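Local coordinates for protein type IV pilus biogenesis factor PilY1 (Pseudomonas aeruginosa, PDB 3HX6) that promotes type IV pilus assembly, twitching motility and adhesion to host cells, and binds calcium, which seems to regulate pilus retraction, at residues N259-Y267 against P292-P300; T339-G350 against Q366-T376. The protein carries 3 engineered substitutions. All coordinates share one frame; numbering follows the deposited sequence.

Contact 1: residues N259-Y267 against P292-P300. With CA (calcium ion), chain C.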
loop_
_atom_site.group_PDB
_atom_site.type_symbol
_atom_site.label_atom_id
_atom_site.label_comp_id
_atom_site.label_asym_id
_atom_site.label_seq_id
_atom_site.Cartn_x
_atom_site.Cartn_y
_atom_site.Cartn_z
ATOM N N ASN A 259 21.732 4.897 13.087
ATOM C CA ASN A 259 22.537 5.383 11.981
ATOM C C ASN A 259 23.336 4.406 11.128
ATOM O O ASN A 259 24.205 4.824 10.364
ATOM C CB ASN A 259 23.441 6.507 12.489
ATOM C CG ASN A 259 22.641 7.694 12.996
ATOM O OD1 ASN A 259 21.434 7.769 12.776
ATOM N ND2 ASN A 259 23.305 8.622 13.669
ATOM N N ASN A 260 23.051 3.114 11.247
ATOM C CA ASN A 260 23.739 2.125 10.426
ATOM C C ASN A 260 22.710 1.101 9.959
ATOM O O ASN A 260 23.047 -0.021 9.600
ATOM C CB ASN A 260 24.876 1.453 11.206
ATOM C CG ASN A 260 24.383 0.632 12.385
ATOM O OD1 ASN A 260 23.511 1.061 13.133
ATOM N ND2 ASN A 260 24.958 -0.554 12.561
ATOM N N SER A 261 21.447 1.518 9.992
ATOM C CA SER A 261 20.317 0.704 9.563
ATOM C C SER A 261 20.378 -0.769 9.943
ATOM O O SER A 261 20.281 -1.637 9.073
ATOM C CB SER A 261 20.153 0.817 8.044
ATOM O OG SER A 261 19.910 2.157 7.656
ATOM N N ASP A 262 20.538 -1.064 11.229
ATOM C CA ASP A 262 20.585 -2.458 11.658
ATOM C C ASP A 262 19.488 -2.771 12.672
ATOM O O ASP A 262 19.456 -3.859 13.239
ATOM C CB ASP A 262 21.964 -2.806 12.239
ATOM C CG ASP A 262 22.281 -2.038 13.517
ATOM O OD1 ASP A 262 21.403 -1.293 14.002
ATOM O OD2 ASP A 262 23.408 -2.193 14.039
ATOM N N GLY A 263 18.593 -1.816 12.903
ATOM C CA GLY A 263 17.507 -2.046 13.838
ATOM C C GLY A 263 17.858 -1.863 15.305
ATOM O O GLY A 263 17.024 -2.088 16.183
ATOM N N VAL A 264 19.093 -1.461 15.581
ATOM C CA VAL A 264 19.517 -1.238 16.957
ATOM C C VAL A 264 19.722 0.256 17.154
ATOM O O VAL A 264 20.527 0.864 16.459
ATOM C CB VAL A 264 20.829 -1.965 17.256
ATOM C CG1 VAL A 264 21.225 -1.751 18.710
ATOM C CG2 VAL A 264 20.669 -3.440 16.949
ATOM N N ALA A 265 18.990 0.841 18.098
ATOM C CA ALA A 265 19.082 2.273 18.372
ATOM C C ALA A 265 20.475 2.706 18.828
ATOM O O ALA A 265 21.077 2.082 19.703
ATOM C CB ALA A 265 18.049 2.663 19.418
ATOM N N ASP A 266 20.972 3.792 18.241
ATOM C CA ASP A 266 22.296 4.302 18.579
ATOM C C ASP A 266 22.264 5.578 19.409
ATOM O O ASP A 266 23.107 5.767 20.287
ATOM C CB ASP A 266 23.091 4.538 17.303
ATOM C CG ASP A 266 23.145 3.305 16.431
ATOM O OD1 ASP A 266 23.595 2.250 16.929
ATOM O OD2 ASP A 266 22.740 3.391 15.255
ATOM N N TYR A 267 21.295 6.446 19.124
ATOM C CA TYR A 267 21.126 7.704 19.849
ATOM C C TYR A 267 19.648 7.913 20.129
ATOM O O TYR A 267 18.791 7.280 19.518
ATOM C CB TYR A 267 21.574 8.905 19.009
ATOM C CG TYR A 267 23.011 8.914 18.549
ATOM C CD1 TYR A 267 24.051 9.177 19.439
ATOM C CD2 TYR A 267 23.324 8.710 17.206
ATOM C CE1 TYR A 267 25.369 9.243 19.001
ATOM C CE2 TYR A 267 24.634 8.775 16.757
ATOM C CZ TYR A 267 25.649 9.041 17.656
ATOM O OH TYR A 267 26.938 9.106 17.200
ATOM N N PRO A 292 31.450 2.495 14.352
ATOM C CA PRO A 292 31.153 2.860 15.742
ATOM C C PRO A 292 29.804 2.353 16.253
ATOM O O PRO A 292 29.542 2.352 17.456
ATOM C CB PRO A 292 31.222 4.383 15.709
ATOM C CG PRO A 292 30.751 4.700 14.325
ATOM C CD PRO A 292 31.529 3.704 13.513
ATOM N N PHE A 293 28.956 1.920 15.331
ATOM C CA PHE A 293 27.635 1.426 15.684
ATOM C C PHE A 293 27.593 -0.094 15.657
ATOM O O PHE A 293 26.525 -0.696 15.605
ATOM C CB PHE A 293 26.599 2.008 14.723
ATOM C CG PHE A 293 26.601 3.510 14.681
ATOM C CD1 PHE A 293 26.797 4.186 13.481
ATOM C CD2 PHE A 293 26.425 4.250 15.847
ATOM C CE1 PHE A 293 26.818 5.580 13.446
ATOM C CE2 PHE A 293 26.444 5.641 15.819
ATOM C CZ PHE A 293 26.641 6.305 14.616
ATOM N N SER A 294 28.772 -0.704 15.702
ATOM C CA SER A 294 28.887 -2.154 15.690
ATOM C C SER A 294 28.152 -2.777 16.871
ATOM O O SER A 294 28.076 -2.195 17.951
ATOM C CB SER A 294 30.361 -2.570 15.743
ATOM O OG SER A 294 30.480 -3.975 15.849
ATOM N N ARG A 295 27.618 -3.972 16.650
ATOM C CA ARG A 295 26.904 -4.698 17.690
ATOM C C ARG A 295 27.835 -5.690 18.380
ATOM O O ARG A 295 27.476 -6.294 19.391
ATOM C CB ARG A 295 25.732 -5.466 17.081
ATOM C CG ARG A 295 24.573 -4.602 16.673
ATOM C CD ARG A 295 23.283 -5.359 16.914
ATOM N NE ARG A 295 22.874 -6.148 15.764
ATOM C CZ ARG A 295 21.925 -7.079 15.798
ATOM N NH1 ARG A 295 21.290 -7.353 16.929
ATOM N NH2 ARG A 295 21.596 -7.719 14.692
ATOM N N ALA A 296 29.026 -5.846 17.818
ATOM C CA ALA A 296 30.031 -6.779 18.320
ATOM C C ALA A 296 30.136 -6.884 19.835
ATOM O O ALA A 296 30.188 -7.986 20.378
ATOM C CB ALA A 296 31.394 -6.430 17.730
ATOM N N ASN A 297 30.171 -5.749 20.521
ATOM C CA ASN A 297 30.287 -5.770 21.972
ATOM C C ASN A 297 28.968 -5.565 22.700
ATOM O O ASN A 297 28.961 -5.244 23.885
ATOM C CB ASN A 297 31.292 -4.712 22.436
ATOM C CG ASN A 297 32.645 -4.856 21.758
ATOM O OD1 ASN A 297 33.216 -5.947 21.710
ATOM N ND2 ASN A 297 33.167 -3.752 21.235
ATOM N N ASP A 298 27.848 -5.745 22.009
ATOM C CA ASP A 298 26.563 -5.562 22.675
ATOM C C ASP A 298 26.430 -6.495 23.867
ATOM O O ASP A 298 26.835 -7.658 23.814
ATOM C CB ASP A 298 25.409 -5.791 21.699
ATOM C CG ASP A 298 25.121 -4.568 20.856
ATOM O OD1 ASP A 298 25.963 -3.646 20.843
ATOM O OD2 ASP A 298 24.062 -4.528 20.200
ATOM N N GLY A 299 25.865 -5.969 24.947
ATOM C CA GLY A 299 25.685 -6.755 26.147
ATOM C C GLY A 299 25.184 -5.884 27.280
ATOM O O GLY A 299 25.181 -4.655 27.171
ATOM N N PRO A 300 24.772 -6.495 28.400
ATOM C CA PRO A 300 24.264 -5.738 29.547
ATOM C C PRO A 300 25.202 -4.649 30.055
ATOM O O PRO A 300 24.749 -3.622 30.558
ATOM C CB PRO A 300 24.000 -6.827 30.588
ATOM C CG PRO A 300 25.023 -7.873 30.248
ATOM C CD PRO A 300 24.945 -7.919 28.741
HETATM CA CA CA C . 22.380 0.970 14.939
HETATM O O HOH W 1 23.914 -0.634 15.860
#

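Contact 2: residues T339-G350 against Q366-T376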
loop_
_atom_site.group_PDB
_atom_site.type_symbol
_atom_site.label_atom_id
_atom_site.label_comp_id
_atom_site.label_asym_id
_atom_site.label_seq_id
_atom_site.Cartn_x
_atom_site.Cartn_y
_atom_site.Cartn_z
ATOM N N THR A 339 24.390 17.322 2.818
ATOM C CA THR A 339 25.799 17.025 2.547
ATOM C C THR A 339 26.157 15.606 2.960
ATOM O O THR A 339 27.271 15.143 2.718
ATOM C CB THR A 339 26.741 17.969 3.316
ATOM O OG1 THR A 339 26.507 17.832 4.723
ATOM C CG2 THR A 339 26.509 19.415 2.902
ATOM N N ARG A 340 25.206 14.930 3.594
ATOM C CA ARG A 340 25.388 13.568 4.074
ATOM C C ARG A 340 26.237 13.507 5.337
ATOM O O ARG A 340 26.555 12.425 5.833
ATOM C CB ARG A 340 25.982 12.667 2.986
ATOM C CG ARG A 340 25.031 12.416 1.825
ATOM C CD ARG A 340 25.456 11.207 1.001
ATOM N NE ARG A 340 25.181 9.945 1.687
ATOM C CZ ARG A 340 23.963 9.441 1.871
ATOM N NH1 ARG A 340 22.895 10.089 1.419
ATOM N NH2 ARG A 340 23.810 8.287 2.508
ATOM N N LYS A 341 26.609 14.669 5.857
ATOM C CA LYS A 341 27.360 14.712 7.103
ATOM C C LYS A 341 26.393 15.111 8.211
ATOM O O LYS A 341 25.836 16.210 8.190
ATOM C CB LYS A 341 28.484 15.742 7.058
ATOM C CG LYS A 341 29.238 15.816 8.380
ATOM C CD LYS A 341 30.255 16.938 8.396
ATOM C CE LYS A 341 31.008 16.966 9.715
ATOM N NZ LYS A 341 31.996 18.086 9.770
ATOM N N GLY A 342 26.191 14.224 9.176
ATOM C CA GLY A 342 25.296 14.544 10.270
ATOM C C GLY A 342 23.829 14.526 9.883
ATOM O O GLY A 342 23.457 14.090 8.785
ATOM N N TYR A 343 22.990 15.002 10.794
ATOM C CA TYR A 343 21.552 15.016 10.568
ATOM C C TYR A 343 20.915 16.315 11.009
ATOM O O TYR A 343 21.433 17.016 11.879
ATOM C CB TYR A 343 20.876 13.883 11.346
ATOM C CG TYR A 343 20.998 12.516 10.719
ATOM C CD1 TYR A 343 22.173 11.777 10.829
ATOM C CD2 TYR A 343 19.925 11.956 10.023
ATOM C CE1 TYR A 343 22.276 10.509 10.262
ATOM C CE2 TYR A 343 20.019 10.691 9.448
ATOM C CZ TYR A 343 21.199 9.973 9.576
ATOM O OH TYR A 343 21.295 8.717 9.024
ATOM N N ILE A 344 19.781 16.627 10.400
ATOM C CA ILE A 344 19.041 17.812 10.773
ATOM C C ILE A 344 18.003 17.308 11.765
ATOM O O ILE A 344 17.187 16.449 11.440
ATOM C CB ILE A 344 18.356 18.462 9.546
ATOM C CG1 ILE A 344 19.430 18.971 8.577
ATOM C CG2 ILE A 344 17.442 19.610 9.998
ATOM C CD1 ILE A 344 18.896 19.519 7.270
ATOM N N VAL A 345 18.065 17.820 12.986
ATOM C CA VAL A 345 17.133 17.430 14.033
ATOM C C VAL A 345 15.973 18.416 14.023
ATOM O O VAL A 345 16.152 19.606 14.272
ATOM C CB VAL A 345 17.821 17.442 15.407
ATOM C CG1 VAL A 345 16.885 16.878 16.465
ATOM C CG2 VAL A 345 19.117 16.633 15.341
ATOM N N ILE A 346 14.780 17.918 13.727
ATOM C CA ILE A 346 13.604 18.774 13.657
ATOM C C ILE A 346 12.713 18.600 14.882
ATOM O O ILE A 346 12.377 17.482 15.265
ATOM C CB ILE A 346 12.793 18.465 12.375
ATOM C CG1 ILE A 346 13.710 18.610 11.152
ATOM C CG2 ILE A 346 11.592 19.396 12.276
ATOM C CD1 ILE A 346 13.082 18.195 9.839
ATOM N N PHE A 347 12.343 19.715 15.503
ATOM C CA PHE A 347 11.481 19.676 16.677
ATOM C C PHE A 347 10.680 20.963 16.794
ATOM O O PHE A 347 11.136 22.031 16.379
ATOM C CB PHE A 347 12.309 19.453 17.953
ATOM C CG PHE A 347 13.462 20.409 18.103
ATOM C CD1 PHE A 347 14.632 20.223 17.378
ATOM C CD2 PHE A 347 13.374 21.501 18.963
ATOM C CE1 PHE A 347 15.704 21.112 17.508
ATOM C CE2 PHE A 347 14.440 22.395 19.098
ATOM C CZ PHE A 347 15.605 22.198 18.370
ATOM N N GLY A 348 9.475 20.849 17.346
ATOM C CA GLY A 348 8.616 22.008 17.509
ATOM C C GLY A 348 8.294 22.209 18.974
ATOM O O GLY A 348 8.393 21.273 19.772
ATOM N N THR A 349 7.883 23.417 19.338
ATOM C CA THR A 349 7.601 23.687 20.733
ATOM C C THR A 349 6.113 23.775 21.035
ATOM O O THR A 349 5.294 24.006 20.143
ATOM C CB THR A 349 8.309 24.983 21.182
ATOM O OG1 THR A 349 7.768 26.099 20.465
ATOM C CG2 THR A 349 9.809 24.887 20.885
ATOM N N GLY A 350 5.783 23.587 22.306
ATOM C CA GLY A 350 4.404 23.639 22.750
ATOM C C GLY A 350 4.203 22.748 23.962
ATOM O O GLY A 350 5.023 21.874 24.244
ATOM N N GLN A 366 5.154 29.886 19.209
ATOM C CA GLN A 366 5.801 28.606 19.421
ATOM C C GLN A 366 6.599 28.459 18.128
ATOM O O GLN A 366 6.337 29.174 17.158
ATOM C CB GLN A 366 4.777 27.487 19.602
ATOM C CG GLN A 366 4.053 27.568 20.937
ATOM C CD GLN A 366 5.009 27.750 22.108
ATOM O OE1 GLN A 366 5.981 27.007 22.259
ATOM N NE2 GLN A 366 4.736 28.744 22.943
ATOM N N THR A 367 7.547 27.536 18.089
ATOM C CA THR A 367 8.404 27.450 16.920
ATOM C C THR A 367 8.775 26.049 16.463
ATOM O O THR A 367 8.784 25.111 17.256
ATOM C CB THR A 367 9.720 28.224 17.225
ATOM O OG1 THR A 367 9.396 29.514 17.764
ATOM C CG2 THR A 367 10.571 28.386 15.982
ATOM N N LEU A 368 9.080 25.927 15.173
ATOM C CA LEU A 368 9.535 24.667 14.590
ATOM C C LEU A 368 11.006 24.914 14.283
ATOM O O LEU A 368 11.345 25.905 13.634
ATOM C CB LEU A 368 8.807 24.344 13.285
ATOM C CG LEU A 368 9.219 22.978 12.712
ATOM C CD1 LEU A 368 8.837 21.874 13.708
ATOM C CD2 LEU A 368 8.533 22.746 11.354
ATOM N N TYR A 369 11.874 24.026 14.754
ATOM C CA TYR A 369 13.307 24.172 14.535
ATOM C C TYR A 369 13.910 23.020 13.760
ATOM O O TYR A 369 13.440 21.886 13.841
ATOM C CB TYR A 369 14.066 24.253 15.870
ATOM C CG TYR A 369 13.730 25.444 16.733
ATOM C CD1 TYR A 369 12.755 25.358 17.724
ATOM C CD2 TYR A 369 14.397 26.660 16.565
ATOM C CE1 TYR A 369 12.449 26.450 18.530
ATOM C CE2 TYR A 369 14.098 27.763 17.362
ATOM C CZ TYR A 369 13.126 27.652 18.342
ATOM O OH TYR A 369 12.825 28.734 19.133
ATOM N N GLY A 370 14.974 23.336 13.030
ATOM C CA GLY A 370 15.720 22.348 12.279
ATOM C C GLY A 370 17.168 22.615 12.661
ATOM O O GLY A 370 17.766 23.573 12.176
ATOM N N ILE A 371 17.732 21.782 13.534
ATOM C CA ILE A 371 19.107 21.966 13.993
ATOM C C ILE A 371 20.078 20.912 13.462
ATOM O O ILE A 371 19.822 19.716 13.531
ATOM C CB ILE A 371 19.183 21.940 15.535
ATOM C CG1 ILE A 371 18.267 23.014 16.123
ATOM C CG2 ILE A 371 20.630 22.157 15.987
ATOM C CD1 ILE A 371 18.616 24.429 15.709
ATOM N N TRP A 372 21.215 21.363 12.956
ATOM C CA TRP A 372 22.203 20.445 12.412
ATOM C C TRP A 372 23.052 19.772 13.483
ATOM O O TRP A 372 23.781 20.438 14.209
ATOM C CB TRP A 372 23.118 21.189 11.443
ATOM C CG TRP A 372 24.025 20.313 10.632
ATOM C CD1 TRP A 372 24.030 18.947 10.583
ATOM C CD2 TRP A 372 25.015 20.750 9.695
ATOM N NE1 TRP A 372 24.957 18.510 9.672
ATOM C CE2 TRP A 372 25.575 19.595 9.109
ATOM C CE3 TRP A 372 25.480 22.010 9.289
ATOM C CZ2 TRP A 372 26.582 19.659 8.134
ATOM C CZ3 TRP A 372 26.484 22.076 8.318
ATOM C CH2 TRP A 372 27.022 20.905 7.754
ATOM N N ASP A 373 22.933 18.454 13.597
ATOM C CA ASP A 373 23.760 17.694 14.530
ATOM C C ASP A 373 24.826 17.126 13.592
ATOM O O ASP A 373 24.537 16.233 12.806
ATOM C CB ASP A 373 22.975 16.543 15.167
ATOM C CG ASP A 373 23.804 15.764 16.172
ATOM O OD1 ASP A 373 25.037 15.987 16.225
ATOM O OD2 ASP A 373 23.232 14.927 16.905
ATOM N N GLN A 374 26.047 17.649 13.663
ATOM C CA GLN A 374 27.114 17.195 12.772
ATOM C C GLN A 374 27.955 16.045 13.306
ATOM O O GLN A 374 28.884 15.590 12.637
ATOM C CB GLN A 374 28.052 18.355 12.448
ATOM C CG GLN A 374 27.359 19.648 12.099
ATOM C CD GLN A 374 28.338 20.683 11.590
ATOM O OE1 GLN A 374 28.136 21.881 11.754
ATOM N NE2 GLN A 374 29.405 20.220 10.957
ATOM N N GLN A 375 27.631 15.571 14.501
ATOM C CA GLN A 375 28.404 14.499 15.127
ATOM C C GLN A 375 27.547 13.261 15.344
ATOM O O GLN A 375 27.325 12.849 16.474
ATOM C CB GLN A 375 28.941 14.990 16.470
ATOM C CG GLN A 375 29.715 16.293 16.370
ATOM C CD GLN A 375 30.146 16.811 17.728
ATOM O OE1 GLN A 375 29.344 17.369 18.482
ATOM N NE2 GLN A 375 31.412 16.613 18.056
ATOM N N THR A 376 27.087 12.663 14.250
ATOM C CA THR A 376 26.209 11.501 14.321
ATOM C C THR A 376 26.838 10.215 13.791
ATOM O O THR A 376 26.131 9.275 13.440
ATOM C CB THR A 376 24.921 11.766 13.525
ATOM O OG1 THR A 376 25.258 11.989 12.150
ATOM C CG2 THR A 376 24.199 13.005 14.066
#

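Contact 1: residues N259-Y267 against P292-P300
Phe293 lies over the calcium loop, with one ring face above the carboxylate of Asp266. The nearest atoms are Asp266 CG and Phe293 CD2, 3.5 Å apart. The carboxylate is tilted 31° from the ring. Phe293 CG stands beside its backbone N (chi1 -56°), which carries the ring in among Asn259, Asn260 and Tyr267. Asn259 CB is 3.6 Å from Phe293 CE1. Tyr267 adds an oblique aromatic contact, CE2 to Phe293 CE2, at 3.7 Å. This is the tight part. Beneath it, the loop binds calcium in the manner of an EF-hand loop, but between two strands of a propeller blade. Asn260 OD1, Asp262 OD1, the Val264 carbonyl, both Asp266 oxygens and a water hold the ion, and Asp258 completes the site. Asp266 OD2 also accepts from Asn259 N at 2.8 Å, and His204 bonds to OD1, so both oxygens of this bidentate ligand are fixed. An Asx turn sets Asp262, whose OD1 accepts from Val264 N. The Arg295 side is more open, although Val264 CG2 comes within 3.2 Å of Arg295 CD. The guanidinium reaches away to the carbonyls of Pro67 and Ile68. Asp262 OD2 is 4.3 Å from Arg295 NE, related by charge alone.

Contact 2: residues T339-G350 against Q366-T376
The indole of Trp372 reaches Lys341 because CG lies opposite the backbone N (chi1 -170°), which turns the ring toward the start of the partner strand. There NE1 donates to Lys341 O at 2.9 Å. The carbonyl oxygen sits near the indole plane. Gln374 CG covers one face of the indole. Phe347 takes the less common position with CG between its backbone N and carbonyl carbon (chi1 51°). Its ring is thereby laid across the neighbouring strand. Tyr369 CB packs over one face of that ring in a CH-pi contact, 3.8 Å from the centroid. Ile371 CG1 meets the ring edge, 3.5 Å from Phe347 CE1. The Phe347 and Tyr369 ring planes are 25° apart, but the offset is so large that little of one ring lies over the other.

The strands 343-348 and 367-373 run antiparallel. Tyr343 with Asp373, Val345 with Ile371, and Phe347 with Tyr369 are the hydrogen-bonded pairs. Ile344, Ile346, Leu368 and Trp372 occupy the opposite sheet face. Just beyond strand 343-348, Thr349 OG1 ties the two segments together. It donates to Gln366 OE1 at 2.7 Å and accepts from Thr367 N at 2.8 Å. At the other end, Gly342 CA lies 3.1 Å from Asp373 O, and Thr376 OG1 reaches the edge of the Tyr343 ring. Asp373 OD1 accepts from Gln375 N in an Asx turn, which bends the chain as it leaves the strand. Asp373 OD2 forms a salt bridge with Arg279 and a hydrogen bond with Tyr269.

The two strands are neighbours within a large mixed sheet. Strand 333-336 continues it beside 343-348, and strand 433-437 lies beside 367-373, with Trp434 against Ile346 and Leu368. On the face of Val345 and Ile371, strand 307-317 packs through Leu315 and Tyr316.

Contact 2 is the buried one, and its basis is regular backbone pairing between two strands, with mostly apolar side chains on both faces. Contact 1 lies farther from the chain centre and is partly buried. It joins two loops of the preceding four-stranded sheet, and its chemistry is metal coordination and ring packing without strand pairing. Both fall within the beta-propeller region. They touch through Asn259, Phe293 and Tyr267 on one side and Thr376 and Tyr343 on the other. Asn259 ND2 probably hydrogen-bonds to Thr376 O at 2.9 Å. Phe293 CZ packs on the same carbonyl oxygen, and Asn259 OD1 approaches Tyr343 CE1. The calcium loop 259-267 therefore abuts the turn that ends strand 367-373.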